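Side-chain contact in 3-hexulose-6-phosphate isomerase (Methanocaldococcus jannaschii, PDB 1JEO), which catalyses the isomerization between 3-hexulose 6-phosphate and fructose 6-phosphate, a step toward ribose 5-phosphate: residues L151-L154 against D155-A159. Residues are numbered along the deposited sequence; the frame is centred on the assembly and turned at random.
Sequences LIFL and DLVIA
Val157 lays its CG2 methyl over one face of the Phe153 ring, 4.0 Å from the centroid and 17° off the ring normal, a CH-pi contact within a single helix. Val157 CG2 is offset toward the rim, and Phe153 CZ is its nearest ring atom, 3.9 Å away. Phe153 CG lies anti to the backbone N (chi1 172°), which keeps the ring about level with its own CA along the helix, one face turned to that methyl.

On another side, the carboxylate of Asp155 lies beside the branch of Leu151 in van der Waals contact, Leu151 CG to Asp155 OD2 3.9 Å. Asp155 OD2 also comes within 3.3 Å of Leu151 O, but both are acceptors and no hydrogen bond joins them. With an alanine at Asp155 the carboxylate is gone, and Leu151 would probably lose the neighbour against its CG and CD1.

The main-chain bonds run chiefly i to i+4, including Asp155 N to Leu151 O at 3.0 Å and Ile158 N to Leu154 O at 3.2 Å, with weak i to i+3 branches from Asp155 N to Ile152 O and Leu156 N to Phe153 O.

These turns belong to helix 144-164 of the SIS domain. Leu154 and Ile158 pack on Phe58 of helix 49-64, whereas Phe153 and Val157 meet Leu33 of helix 24-39 through another face.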
ATOM      1  N   LEU A 151      -4.472  -3.017   5.434  1.00 14.13           N
ATOM      2  CA  LEU A 151      -5.465  -1.930   5.399  1.00 14.86           C
ATOM      3  C   LEU A 151      -5.181  -0.954   6.535  1.00 15.17           C
ATOM      4  O   LEU A 151      -5.126   0.259   6.311  1.00 14.84           O
ATOM      5  CB  LEU A 151      -6.906  -2.458   5.531  1.00 16.97           C
ATOM      6  CG  LEU A 151      -8.055  -1.426   5.565  1.00 17.26           C
ATOM      7  CD1 LEU A 151      -8.125  -0.640   4.259  1.00 17.14           C
ATOM      8  CD2 LEU A 151      -9.388  -2.114   5.840  1.00 17.30           C
ATOM      9  N   ILE A 152      -4.938  -1.502   7.727  1.00 15.22           N
ATOM     10  CA  ILE A 152      -4.639  -0.696   8.911  1.00 15.96           C
ATOM     11  C   ILE A 152      -3.323   0.073   8.732  1.00 16.12           C
ATOM     12  O   ILE A 152      -3.290   1.274   8.988  1.00 16.06           O
ATOM     13  CB  ILE A 152      -4.702  -1.557  10.209  1.00 18.43           C
ATOM     14  CG1 ILE A 152      -6.160  -1.982  10.429  1.00 18.55           C
ATOM     15  CG2 ILE A 152      -4.205  -0.763  11.434  1.00 18.60           C
ATOM     16  CD1 ILE A 152      -6.392  -3.063  11.460  1.00 19.32           C
ATOM     17  N   PHE A 153      -2.304  -0.586   8.170  1.00 16.71           N
ATOM     18  CA  PHE A 153      -0.994   0.034   7.902  1.00 16.42           C
ATOM     19  C   PHE A 153      -1.155   1.205   6.927  1.00 16.42           C
ATOM     20  O   PHE A 153      -0.625   2.292   7.165  1.00 16.37           O
ATOM     21  CB  PHE A 153      -0.002  -1.001   7.320  1.00 18.29           C
ATOM     22  CG  PHE A 153       1.310  -0.407   6.833  1.00 18.20           C
ATOM     23  CD1 PHE A 153       2.235   0.152   7.745  1.00 18.21           C
ATOM     24  CD2 PHE A 153       1.605  -0.366   5.454  1.00 18.03           C
ATOM     25  CE1 PHE A 153       3.435   0.751   7.286  1.00 18.04           C
ATOM     26  CE2 PHE A 153       2.803   0.230   4.977  1.00 18.12           C
ATOM     27  CZ  PHE A 153       3.722   0.791   5.895  1.00 18.05           C
ATOM     28  N   LEU A 154      -1.889   0.965   5.841  1.00 13.58           N
ATOM     29  CA  LEU A 154      -2.123   1.979   4.816  1.00 13.96           C
ATOM     30  C   LEU A 154      -2.925   3.180   5.305  1.00 14.10           C
ATOM     31  O   LEU A 154      -2.709   4.292   4.836  1.00 14.08           O
ATOM     32  CB  LEU A 154      -2.729   1.352   3.557  1.00 16.03           C
ATOM     33  CG  LEU A 154      -1.743   0.447   2.803  1.00 15.96           C
ATOM     34  CD1 LEU A 154      -2.478  -0.319   1.731  1.00 15.86           C
ATOM     35  CD2 LEU A 154      -0.570   1.228   2.228  1.00 15.92           C
ATOM     36  N   ASP A 155      -3.796   2.957   6.290  1.00 13.12           N
ATOM     37  CA  ASP A 155      -4.578   4.042   6.887  1.00 13.69           C
ATOM     38  C   ASP A 155      -3.683   4.829   7.849  1.00 13.68           C
ATOM     39  O   ASP A 155      -3.875   6.032   8.024  1.00 13.95           O
ATOM     40  CB  ASP A 155      -5.820   3.514   7.608  1.00 14.25           C
ATOM     41  CG  ASP A 155      -6.925   3.069   6.646  1.00 15.06           C
ATOM     42  OD1 ASP A 155      -7.024   3.602   5.520  1.00 15.54           O
ATOM     43  OD2 ASP A 155      -7.720   2.194   7.036  1.00 15.64           O
ATOM     44  N   LEU A 156      -2.679   4.154   8.423  1.00 16.65           N
ATOM     45  CA  LEU A 156      -1.713   4.795   9.326  1.00 16.61           C
ATOM     46  C   LEU A 156      -0.731   5.651   8.515  1.00 16.28           C
ATOM     47  O   LEU A 156      -0.238   6.662   9.013  1.00 16.57           O
ATOM     48  CB  LEU A 156      -0.948   3.771  10.180  1.00 19.19           C
ATOM     49  CG  LEU A 156      -1.684   2.945  11.244  1.00 19.28           C
ATOM     50  CD1 LEU A 156      -0.709   1.999  11.915  1.00 19.66           C
ATOM     51  CD2 LEU A 156      -2.351   3.830  12.270  1.00 19.64           C
ATOM     52  N   VAL A 157      -0.498   5.266   7.254  1.00 18.00           N
ATOM     53  CA  VAL A 157       0.375   6.013   6.334  1.00 17.29           C
ATOM     54  C   VAL A 157      -0.357   7.315   5.980  1.00 17.31           C
ATOM     55  O   VAL A 157       0.244   8.393   6.000  1.00 17.11           O
ATOM     56  CB  VAL A 157       0.704   5.185   5.046  1.00 16.04           C
ATOM     57  CG1 VAL A 157       1.435   6.027   3.998  1.00 15.57           C
ATOM     58  CG2 VAL A 157       1.562   3.986   5.419  1.00 15.35           C
ATOM     59  N   ILE A 158      -1.666   7.206   5.737  1.00 19.22           N
ATOM     60  CA  ILE A 158      -2.516   8.360   5.429  1.00 19.66           C
ATOM     61  C   ILE A 158      -2.521   9.306   6.637  1.00 20.32           C
ATOM     62  O   ILE A 158      -2.370  10.516   6.469  1.00 20.01           O
ATOM     63  CB  ILE A 158      -3.970   7.915   5.070  1.00 12.94           C
ATOM     64  CG1 ILE A 158      -3.976   7.129   3.749  1.00 12.45           C
ATOM     65  CG2 ILE A 158      -4.918   9.117   4.995  1.00 12.92           C
ATOM     66  CD1 ILE A 158      -3.516   7.930   2.514  1.00 11.51           C
ATOM     67  N   ALA A 159      -2.607   8.731   7.840  1.00 16.16           N
ATOM     68  CA  ALA A 159      -2.601   9.491   9.098  1.00 17.45           C
ATOM     69  C   ALA A 159      -1.310  10.292   9.232  1.00 18.15           C
ATOM     70  O   ALA A 159      -1.345  11.476   9.568  1.00 18.89           O
ATOM     71  CB  ALA A 159      -2.764   8.555  10.293  1.00 14.15           C
TER